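Local coordinates for ribulose bisphosphate carboxylase (Hyperthermus butylicus DSM 5456, PDB 6HUN), which probably catalyses the magnesium-dependent carboxylation of ribulose 1,5-bisphosphate to two molecules of 3-phosphoglycerate, as part of an archaeal AMP degradation pathway, at residues I194-I199 with D228-E233; R161-I166 with G262-M267; L384-L389 with A446-K451. All coordinates share one frame; numbering follows the deposited sequence.

Interaction 1 of 3, residues I194-I199 with D228-E233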
loop_
_atom_site.group_PDB
_atom_site.type_symbol
_atom_site.label_atom_id
_atom_site.label_comp_id
_atom_site.label_asym_id
_atom_site.label_seq_id
_atom_site.Cartn_x
_atom_site.Cartn_y
_atom_site.Cartn_z
ATOM N N ILE A 194 7.066 -12.000 -30.696
ATOM C CA ILE A 194 5.763 -12.058 -30.028
ATOM C C ILE A 194 4.697 -11.371 -30.887
ATOM O O ILE A 194 3.688 -11.977 -31.257
ATOM C CB ILE A 194 5.869 -11.438 -28.617
ATOM C CG1 ILE A 194 6.629 -12.387 -27.671
ATOM C CG2 ILE A 194 4.495 -11.101 -28.007
ATOM C CD1 ILE A 194 7.280 -11.708 -26.471
ATOM N N LEU A 195 4.913 -10.094 -31.235
ATOM C CA LEU A 195 3.883 -9.358 -31.972
ATOM C C LEU A 195 3.673 -9.914 -33.374
ATOM O O LEU A 195 2.524 -10.058 -33.823
ATOM C CB LEU A 195 4.253 -7.895 -32.065
ATOM C CG LEU A 195 4.521 -7.221 -30.703
ATOM C CD1 LEU A 195 4.813 -5.788 -30.984
ATOM C CD2 LEU A 195 3.320 -7.348 -29.805
ATOM N N ILE A 196 4.770 -10.198 -34.085
ATOM C CA ILE A 196 4.696 -10.643 -35.482
ATOM C C ILE A 196 3.774 -11.849 -35.671
ATOM O O ILE A 196 3.157 -12.005 -36.731
ATOM C CB ILE A 196 6.116 -10.931 -36.024
ATOM C CG1 ILE A 196 6.155 -10.730 -37.527
ATOM C CG2 ILE A 196 6.590 -12.354 -35.671
ATOM C CD1 ILE A 196 6.080 -9.282 -37.923
ATOM N N GLY A 197 3.652 -12.708 -34.671
ATOM C CA GLY A 197 2.768 -13.834 -34.875
ATOM C C GLY A 197 1.327 -13.660 -34.444
ATOM O O GLY A 197 0.552 -14.606 -34.576
ATOM N N GLY A 198 0.919 -12.506 -33.914
ATOM C CA GLY A 198 -0.486 -12.343 -33.570
ATOM C C GLY A 198 -0.799 -11.830 -32.162
ATOM O O GLY A 198 -1.961 -11.576 -31.835
ATOM N N ILE A 199 0.194 -11.710 -31.298
ATOM C CA ILE A 199 -0.115 -11.134 -29.983
ATOM C C ILE A 199 -0.280 -9.623 -30.158
ATOM O O ILE A 199 0.310 -9.018 -31.065
ATOM C CB ILE A 199 0.949 -11.519 -28.940
ATOM C CG1 ILE A 199 0.942 -13.026 -28.713
ATOM C CG2 ILE A 199 0.740 -10.761 -27.578
ATOM C CD1 ILE A 199 -0.424 -13.635 -28.647
ATOM N N ASP A 228 6.593 -1.060 -34.675
ATOM C CA ASP A 228 6.426 -0.466 -36.007
ATOM C C ASP A 228 6.650 -1.497 -37.121
ATOM O O ASP A 228 5.946 -1.487 -38.142
ATOM C CB ASP A 228 7.375 0.738 -36.142
ATOM C CG ASP A 228 7.319 1.395 -37.532
ATOM O OD1 ASP A 228 6.361 2.157 -37.813
ATOM O OD2 ASP A 228 8.246 1.135 -38.331
ATOM N N ARG A 229 7.643 -2.370 -36.969
ATOM C CA ARG A 229 7.820 -3.429 -37.944
ATOM C C ARG A 229 6.601 -4.338 -37.966
ATOM O O ARG A 229 5.990 -4.545 -39.024
ATOM C CB ARG A 229 9.090 -4.213 -37.640
ATOM C CG ARG A 229 10.324 -3.332 -37.685
ATOM C CD ARG A 229 11.411 -3.946 -38.562
ATOM N NE ARG A 229 12.047 -5.084 -37.889
ATOM C CZ ARG A 229 12.166 -6.310 -38.406
ATOM N NH1 ARG A 229 11.670 -6.587 -39.609
ATOM N NH2 ARG A 229 12.763 -7.271 -37.697
ATOM N N ALA A 230 6.177 -4.817 -36.784
ATOM C CA ALA A 230 5.072 -5.765 -36.710
ATOM C C ALA A 230 3.767 -5.184 -37.233
ATOM O O ALA A 230 2.994 -5.917 -37.869
ATOM C CB ALA A 230 4.863 -6.270 -35.274
ATOM N N GLU A 231 3.505 -3.892 -37.012
ATOM C CA GLU A 231 2.284 -3.301 -37.554
ATOM C C GLU A 231 2.359 -3.204 -39.080
ATOM O O GLU A 231 1.348 -3.346 -39.774
ATOM C CB GLU A 231 2.066 -1.923 -36.990
ATOM C CG GLU A 231 1.694 -1.955 -35.447
ATOM C CD GLU A 231 1.626 -0.569 -34.842
ATOM O OE1 GLU A 231 2.463 0.276 -35.191
ATOM O OE2 GLU A 231 0.735 -0.315 -34.013
ATOM N N LYS A 232 3.543 -2.916 -39.595
ATOM C CA LYS A 232 3.682 -2.736 -41.044
ATOM C C LYS A 232 3.572 -4.054 -41.797
ATOM O O LYS A 232 3.090 -4.082 -42.943
ATOM C CB LYS A 232 4.999 -2.030 -41.320
ATOM C CG LYS A 232 4.911 -0.544 -41.133
ATOM C CD LYS A 232 6.290 0.080 -41.125
ATOM C CE LYS A 232 6.240 1.602 -40.916
ATOM N NZ LYS A 232 7.579 2.181 -40.655
ATOM N N GLU A 233 4.017 -5.145 -41.184
ATOM C CA GLU A 233 3.983 -6.467 -41.798
ATOM C C GLU A 233 2.640 -7.176 -41.616
ATOM O O GLU A 233 2.172 -7.849 -42.532
ATOM C CB GLU A 233 5.125 -7.308 -41.225
ATOM C CG GLU A 233 6.411 -6.515 -41.169
ATOM C CD GLU A 233 7.617 -7.288 -41.632
ATOM O OE1 GLU A 233 8.549 -7.433 -40.818
ATOM O OE2 GLU A 233 7.632 -7.740 -42.812
#

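Interaction 2 of 3, residues R161-I166 with G262-M267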
loop_
_atom_site.group_PDB
_atom_site.type_symbol
_atom_site.label_atom_id
_atom_site.label_comp_id
_atom_site.label_asym_id
_atom_site.label_seq_id
_atom_site.Cartn_x
_atom_site.Cartn_y
_atom_site.Cartn_z
ATOM N N ARG A 161 -10.335 -1.123 -27.156
ATOM C CA ARG A 161 -10.630 -1.829 -28.425
ATOM C C ARG A 161 -10.420 -0.897 -29.608
ATOM O O ARG A 161 -10.054 -1.333 -30.718
ATOM C CB ARG A 161 -12.054 -2.365 -28.411
ATOM C CG ARG A 161 -12.303 -3.530 -27.464
ATOM C CD ARG A 161 -13.676 -4.121 -27.705
ATOM N NE ARG A 161 -13.834 -5.399 -27.015
ATOM C CZ ARG A 161 -13.235 -6.540 -27.340
ATOM N NH1 ARG A 161 -12.420 -6.617 -28.381
ATOM N NH2 ARG A 161 -13.436 -7.606 -26.589
ATOM N N GLU A 162 -10.740 0.377 -29.433
ATOM C CA GLU A 162 -10.622 1.266 -30.583
ATOM C C GLU A 162 -9.164 1.581 -30.862
ATOM O O GLU A 162 -8.765 1.657 -32.027
ATOM C CB GLU A 162 -11.420 2.541 -30.383
ATOM C CG GLU A 162 -12.919 2.293 -30.378
ATOM C CD GLU A 162 -13.675 3.371 -29.605
ATOM O OE1 GLU A 162 -14.800 3.730 -30.029
ATOM O OE2 GLU A 162 -13.140 3.849 -28.569
ATOM N N ILE A 163 -8.353 1.761 -29.811
ATOM C CA ILE A 163 -6.898 1.885 -29.967
ATOM C C ILE A 163 -6.316 0.721 -30.787
ATOM O O ILE A 163 -5.524 0.917 -31.724
ATOM C CB ILE A 163 -6.227 1.963 -28.583
ATOM C CG1 ILE A 163 -6.448 3.324 -27.939
ATOM C CG2 ILE A 163 -4.730 1.592 -28.701
ATOM C CD1 ILE A 163 -6.118 3.286 -26.392
ATOM N N LEU A 164 -6.691 -0.499 -30.455
ATOM C CA LEU A 164 -6.107 -1.657 -31.115
ATOM C C LEU A 164 -6.840 -2.031 -32.416
ATOM O O LEU A 164 -6.352 -2.902 -33.154
ATOM C CB LEU A 164 -6.084 -2.835 -30.147
ATOM C CG LEU A 164 -5.087 -2.559 -29.001
ATOM C CD1 LEU A 164 -5.135 -3.611 -27.934
ATOM C CD2 LEU A 164 -3.632 -2.401 -29.495
ATOM N N GLY A 165 -8.016 -1.469 -32.660
ATOM C CA GLY A 165 -8.824 -1.908 -33.803
ATOM C C GLY A 165 -9.339 -3.334 -33.689
ATOM O O GLY A 165 -9.456 -4.030 -34.704
ATOM N N ILE A 166 -9.627 -3.799 -32.469
ATOM C CA ILE A 166 -10.061 -5.169 -32.181
ATOM C C ILE A 166 -11.507 -5.096 -31.704
ATOM O O ILE A 166 -11.776 -4.740 -30.557
ATOM C CB ILE A 166 -9.157 -5.856 -31.154
ATOM C CG1 ILE A 166 -7.715 -5.822 -31.641
ATOM C CG2 ILE A 166 -9.647 -7.279 -30.836
ATOM C CD1 ILE A 166 -6.722 -6.277 -30.659
ATOM N N GLY A 262 4.552 7.653 -29.424
ATOM C CA GLY A 262 3.377 7.155 -30.106
ATOM C C GLY A 262 2.794 5.875 -29.525
ATOM O O GLY A 262 1.932 5.284 -30.161
ATOM N N ASN A 263 3.246 5.426 -28.335
ATOM C CA ASN A 263 2.622 4.281 -27.670
ATOM C C ASN A 263 1.427 4.773 -26.856
ATOM O O ASN A 263 1.412 5.916 -26.380
ATOM C CB ASN A 263 3.627 3.558 -26.760
ATOM C CG ASN A 263 3.095 2.228 -26.220
ATOM O OD1 ASN A 263 2.820 1.319 -26.995
ATOM N ND2 ASN A 263 2.971 2.105 -24.876
ATOM N N LYS A 264 0.418 3.905 -26.695
ATOM C CA LYS A 264 -0.866 4.321 -26.156
ATOM C C LYS A 264 -1.126 3.754 -24.763
ATOM O O LYS A 264 -2.201 4.009 -24.201
ATOM C CB LYS A 264 -1.999 3.919 -27.067
ATOM C CG LYS A 264 -1.902 4.634 -28.465
ATOM C CD LYS A 264 -2.087 6.128 -28.234
ATOM C CE LYS A 264 -3.579 6.504 -28.305
ATOM N NZ LYS A 264 -3.832 7.964 -28.066
ATOM N N PHE A 265 -0.162 3.057 -24.195
ATOM C CA PHE A 265 -0.375 2.356 -22.926
ATOM C C PHE A 265 0.781 2.626 -21.963
ATOM O O PHE A 265 1.956 2.681 -22.373
ATOM C CB PHE A 265 -0.464 0.853 -23.120
ATOM C CG PHE A 265 -1.577 0.417 -24.014
ATOM C CD1 PHE A 265 -2.785 -0.014 -23.444
ATOM C CD2 PHE A 265 -1.416 0.404 -25.404
ATOM C CE1 PHE A 265 -3.827 -0.425 -24.214
ATOM C CE2 PHE A 265 -2.483 -0.059 -26.221
ATOM C CZ PHE A 265 -3.690 -0.462 -25.585
ATOM N N ILE A 266 0.447 2.701 -20.653
ATOM C CA ILE A 266 1.432 2.632 -19.576
ATOM C C ILE A 266 0.931 1.595 -18.589
ATOM O O ILE A 266 -0.278 1.361 -18.488
ATOM C CB ILE A 266 1.674 4.014 -18.877
ATOM C CG1 ILE A 266 0.329 4.576 -18.388
ATOM C CG2 ILE A 266 2.368 4.942 -19.916
ATOM C CD1 ILE A 266 0.389 5.907 -17.476
ATOM N N MET A 267 1.857 0.955 -17.879
ATOM C CA MET A 267 1.535 0.077 -16.773
ATOM C C MET A 267 2.085 0.666 -15.490
ATOM O O MET A 267 3.208 1.185 -15.480
ATOM C CB MET A 267 2.135 -1.326 -17.016
ATOM C CG MET A 267 2.022 -2.272 -15.840
ATOM S SD MET A 267 2.721 -3.811 -16.566
ATOM C CE MET A 267 3.559 -4.527 -15.179
#

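Interaction 3 of 3, residues L384-L389 with A446-K451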
loop_
_atom_site.group_PDB
_atom_site.type_symbol
_atom_site.label_atom_id
_atom_site.label_comp_id
_atom_site.label_asym_id
_atom_site.label_seq_id
_atom_site.Cartn_x
_atom_site.Cartn_y
_atom_site.Cartn_z
ATOM N N LEU A 384 -2.179 -20.187 -19.208
ATOM C CA LEU A 384 -3.156 -20.429 -20.271
ATOM C C LEU A 384 -2.460 -20.882 -21.546
ATOM O O LEU A 384 -1.618 -20.162 -22.093
ATOM C CB LEU A 384 -3.973 -19.174 -20.557
ATOM C CG LEU A 384 -4.624 -18.531 -19.327
ATOM C CD1 LEU A 384 -5.134 -17.151 -19.661
ATOM C CD2 LEU A 384 -5.742 -19.409 -18.822
ATOM N N HIS A 385 -2.893 -22.019 -22.071
ATOM C CA HIS A 385 -2.433 -22.620 -23.318
ATOM C C HIS A 385 -3.552 -22.570 -24.335
ATOM O O HIS A 385 -4.712 -22.373 -23.965
ATOM C CB HIS A 385 -2.009 -24.076 -23.069
ATOM C CG HIS A 385 -0.873 -24.190 -22.110
ATOM N ND1 HIS A 385 0.438 -24.024 -22.496
ATOM C CD2 HIS A 385 -0.853 -24.373 -20.771
ATOM C CE1 HIS A 385 1.224 -24.151 -21.442
ATOM N NE2 HIS A 385 0.464 -24.356 -20.381
ATOM N N PRO A 386 -3.259 -22.729 -25.635
ATOM C CA PRO A 386 -4.360 -22.688 -26.614
ATOM C C PRO A 386 -5.541 -23.605 -26.266
ATOM O O PRO A 386 -6.691 -23.158 -26.353
ATOM C CB PRO A 386 -3.654 -23.080 -27.921
ATOM C CG PRO A 386 -2.261 -22.468 -27.726
ATOM C CD PRO A 386 -1.935 -22.728 -26.287
ATOM N N GLY A 387 -5.291 -24.811 -25.764
ATOM C CA GLY A 387 -6.387 -25.729 -25.482
ATOM C C GLY A 387 -7.411 -25.198 -24.496
ATOM O O GLY A 387 -8.613 -25.428 -24.656
ATOM N N THR A 388 -6.947 -24.472 -23.473
ATOM C CA THR A 388 -7.784 -23.930 -22.409
ATOM C C THR A 388 -8.539 -22.653 -22.801
ATOM O O THR A 388 -9.423 -22.234 -22.043
ATOM C CB THR A 388 -6.948 -23.565 -21.167
ATOM O OG1 THR A 388 -6.402 -22.241 -21.329
ATOM C CG2 THR A 388 -5.801 -24.511 -20.927
ATOM N N LEU A 389 -8.169 -21.986 -23.906
ATOM C CA LEU A 389 -8.644 -20.608 -24.101
ATOM C C LEU A 389 -10.151 -20.558 -24.319
ATOM O O LEU A 389 -10.820 -19.712 -23.713
ATOM C CB LEU A 389 -7.910 -19.942 -25.258
ATOM C CG LEU A 389 -6.413 -19.694 -25.084
ATOM C CD1 LEU A 389 -5.922 -18.788 -26.194
ATOM C CD2 LEU A 389 -6.072 -19.077 -23.694
ATOM N N ALA A 446 -2.390 -27.114 -34.146
ATOM C CA ALA A 446 -2.408 -28.563 -34.046
ATOM C C ALA A 446 -1.388 -29.017 -33.014
ATOM O O ALA A 446 -1.707 -29.801 -32.110
ATOM C CB ALA A 446 -2.155 -29.201 -35.422
ATOM N N ARG A 447 -0.184 -28.443 -33.068
ATOM C CA ARG A 447 0.858 -28.893 -32.158
ATOM C C ARG A 447 0.671 -28.353 -30.746
ATOM O O ARG A 447 1.145 -28.970 -29.782
ATOM C CB ARG A 447 2.234 -28.525 -32.708
ATOM C CG ARG A 447 2.784 -29.637 -33.601
ATOM C CD ARG A 447 3.427 -29.147 -34.881
ATOM N NE ARG A 447 4.707 -28.488 -34.622
ATOM C CZ ARG A 447 5.767 -29.055 -34.039
ATOM N NH1 ARG A 447 5.735 -30.319 -33.626
ATOM N NH2 ARG A 447 6.877 -28.348 -33.869
ATOM N N ALA A 448 -0.006 -27.211 -30.606
ATOM C CA ALA A 448 -0.378 -26.730 -29.284
ATOM C C ALA A 448 -1.263 -27.745 -28.574
ATOM O O ALA A 448 -1.064 -28.029 -27.385
ATOM C CB ALA A 448 -1.084 -25.376 -29.410
ATOM N N LEU A 449 -2.247 -28.311 -29.291
ATOM C CA LEU A 449 -3.106 -29.319 -28.674
ATOM C C LEU A 449 -2.332 -30.610 -28.431
ATOM O O LEU A 449 -2.488 -31.240 -27.379
ATOM C CB LEU A 449 -4.344 -29.569 -29.538
ATOM C CG LEU A 449 -5.406 -28.466 -29.562
ATOM C CD1 LEU A 449 -6.612 -28.885 -30.405
ATOM C CD2 LEU A 449 -5.839 -28.061 -28.149
ATOM N N GLU A 450 -1.454 -30.982 -29.371
ATOM C CA GLU A 450 -0.519 -32.086 -29.145
ATOM C C GLU A 450 0.262 -31.899 -27.843
ATOM O O GLU A 450 0.247 -32.767 -26.957
ATOM C CB GLU A 450 0.428 -32.201 -30.355
ATOM C CG GLU A 450 1.785 -32.917 -30.121
ATOM C CD GLU A 450 2.958 -31.909 -29.946
ATOM O OE1 GLU A 450 3.594 -31.902 -28.861
ATOM O OE2 GLU A 450 3.240 -31.118 -30.885
ATOM N N LYS A 451 0.933 -30.748 -27.709
ATOM C CA LYS A 451 1.898 -30.544 -26.628
ATOM C C LYS A 451 1.224 -30.371 -25.266
ATOM O O LYS A 451 1.605 -31.025 -24.292
ATOM C CB LYS A 451 2.776 -29.327 -26.934
ATOM C CG LYS A 451 3.876 -29.091 -25.925
ATOM C CD LYS A 451 4.604 -27.806 -26.226
ATOM C CE LYS A 451 6.107 -28.020 -26.237
ATOM N NZ LYS A 451 6.738 -27.217 -25.146
#

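Interaction 1 of 3, residues I194-I199 with D228-E233
Leu195 and Ala230 meet methylene to methyl, CB of Leu195 to CB of Ala230 at 3.6 Å, the closest contact between the two segments. The Leu195 side chain makes it at its root: CB points toward the partner helix and does the touching, while the branched end passes Ala230 without close contact. Ala230 CB also lies 4.1 Å from the backbone N of Ile196, and the CA atoms of Ile196 and Ala230 are 5.0 Å apart, so a side chain no longer than a methyl lets the two backbones approach closely.

Ile196 reaches over from one side. With CG1 opposite the backbone N (chi1 -153°) and chi2 turned to 72°, its CD1 methyl is carried across to helix 216-234. There CD1 touches Ala230 CA at 3.9 Å and Glu233 CB at 4.0 Å, two residues one turn apart, and thus straddles that turn. Only the aliphatic root of Glu233 takes part; the Ile196 and Glu233 side chains cross obliquely, and the glutamate bends at chi2 to a polar end that pairs with Arg229 (OE1 to NH1, 3.5 Å) and hydrogen-bonds to Tyr192 OH.

No hydrogen bond joins the segments directly. Helix 184-196 closes in a Schellman motif, Gly198 N bonding to Leu195 O at 2.9 Å, while Lys238 NZ, beyond the second helix, binds the carbonyls of Leu195 and Ile199. The contact therefore joins two successive helices on the outside of the beta-alpha barrel, those following strands 171-174 and 201-203, with Ile196 also touching Glu416 of helix 415-431.

Interaction 2 of 3, residues R161-I166 with G262-M267
Ile163, Leu164, Lys264 and Phe265 touch through carbon alone. The central pair is Ile163 and Phe265, whose side chains run alongside each other from opposing backbones. Ile163 CG2, anti to its backbone nitrogen, projects to 3.7 Å from Phe265 CE2 and 3.9 Å from CZ. Leu164 comes to the same ring at a slant, CD1 standing 4.2 Å from Phe265 CZ, so the two aliphatic side chains share the CE2-CZ portion of the ring. A leucine in place of Phe265 would probably forfeit much of this contact and leave Ile163 CG2 and Leu164 CD1 without the ring they pack on.

The second apolar element is the base of Lys264, whose CB meets Ile163 CG2 at 3.9 Å. Bends at chi2 and chi3 fold its chain, and the ammonium group forms a salt bridge with Asp289.

Polar interactions stay within the segments or leave them. Gly165, at positive phi, ends helix 156-164 in a Schellman motif, with Ile166 N bonded to Arg161 O at 3.1 Å. Arg161 NH1 returns to Ile166 O (2.9 Å, 158° at the hydrogen), within the guanidinium plane but above that of the carbonyl; its NH2 pairs with Asp399.

Phe265 and Met267 both face residues of strand 201-203, consistent with a ring at the bottom of the barrel interior beneath helix 156-164. With no hydrogen bond across it, the contact rests on shape and dispersion.

Interaction 3 of 3, residues L384-L389 with A446-K451
Pro386 supplies the ring of this contact, a puckered pyrrolidine that meets the single methyl of Ala448. Ala448 CB approaches the CB-CG side of that ring at a slant, displaced toward one face, 3.6 Å from Pro386 CG and 3.8 Å from Pro386 CB, with CD more distant at 4.2 Å. The truly flat ring of the first segment, the imidazole of His385, also turns to helix 443-452: it meets Trp452, one residue beyond 446-451, with the planes inclined by about 35°.

A second point of contact is Leu449 against bare backbone. Its CD2 methyl approaches Gly387 CA to 3.6 Å, and a CB on Gly387 would be tight against that Leu449 CD2, about 3.4 Å away. Leu449 CG stands opposite its own carbonyl carbon (chi1 -72°), which brings the branch round to the glycine.

Within the turn, Thr388 OG1 donates to His385 O at 3.1 Å, in the carbonyl plane and on a lone pair.

Pro386 also packs on Val422 and Ala425 of helix 415-431, and Leu449 on Leu435 and Asp436 of helix 435-438. The contact thus sets the turn between barrel strand 377-380 and helix 389-396 against the C-terminal helix 443-452, which lies outside the barrel.

Overall arrangement
All three lie within the catalytic domain, and none touches another. Interactions 1 and 2 are the closest neighbours, with centres 14 Å apart and nearest atoms about 7 Å; in sequence, both segments of interaction 1 fall between those of interaction 2. Interaction 3 follows later in the chain, its centre 21 Å from that of interaction 1 and 27 Å from that of interaction 2. Each lies near a predicted active-site residue: the side chains of Leu195 and Phe265 are about 9 Å from that of Lys203, a predicted magnesium ligand; the Phe265 side chain is about 12 Å from the bound calcium ion, and the Pro386 side chain about 7 Å from that of Val404, predicted to bind substrate.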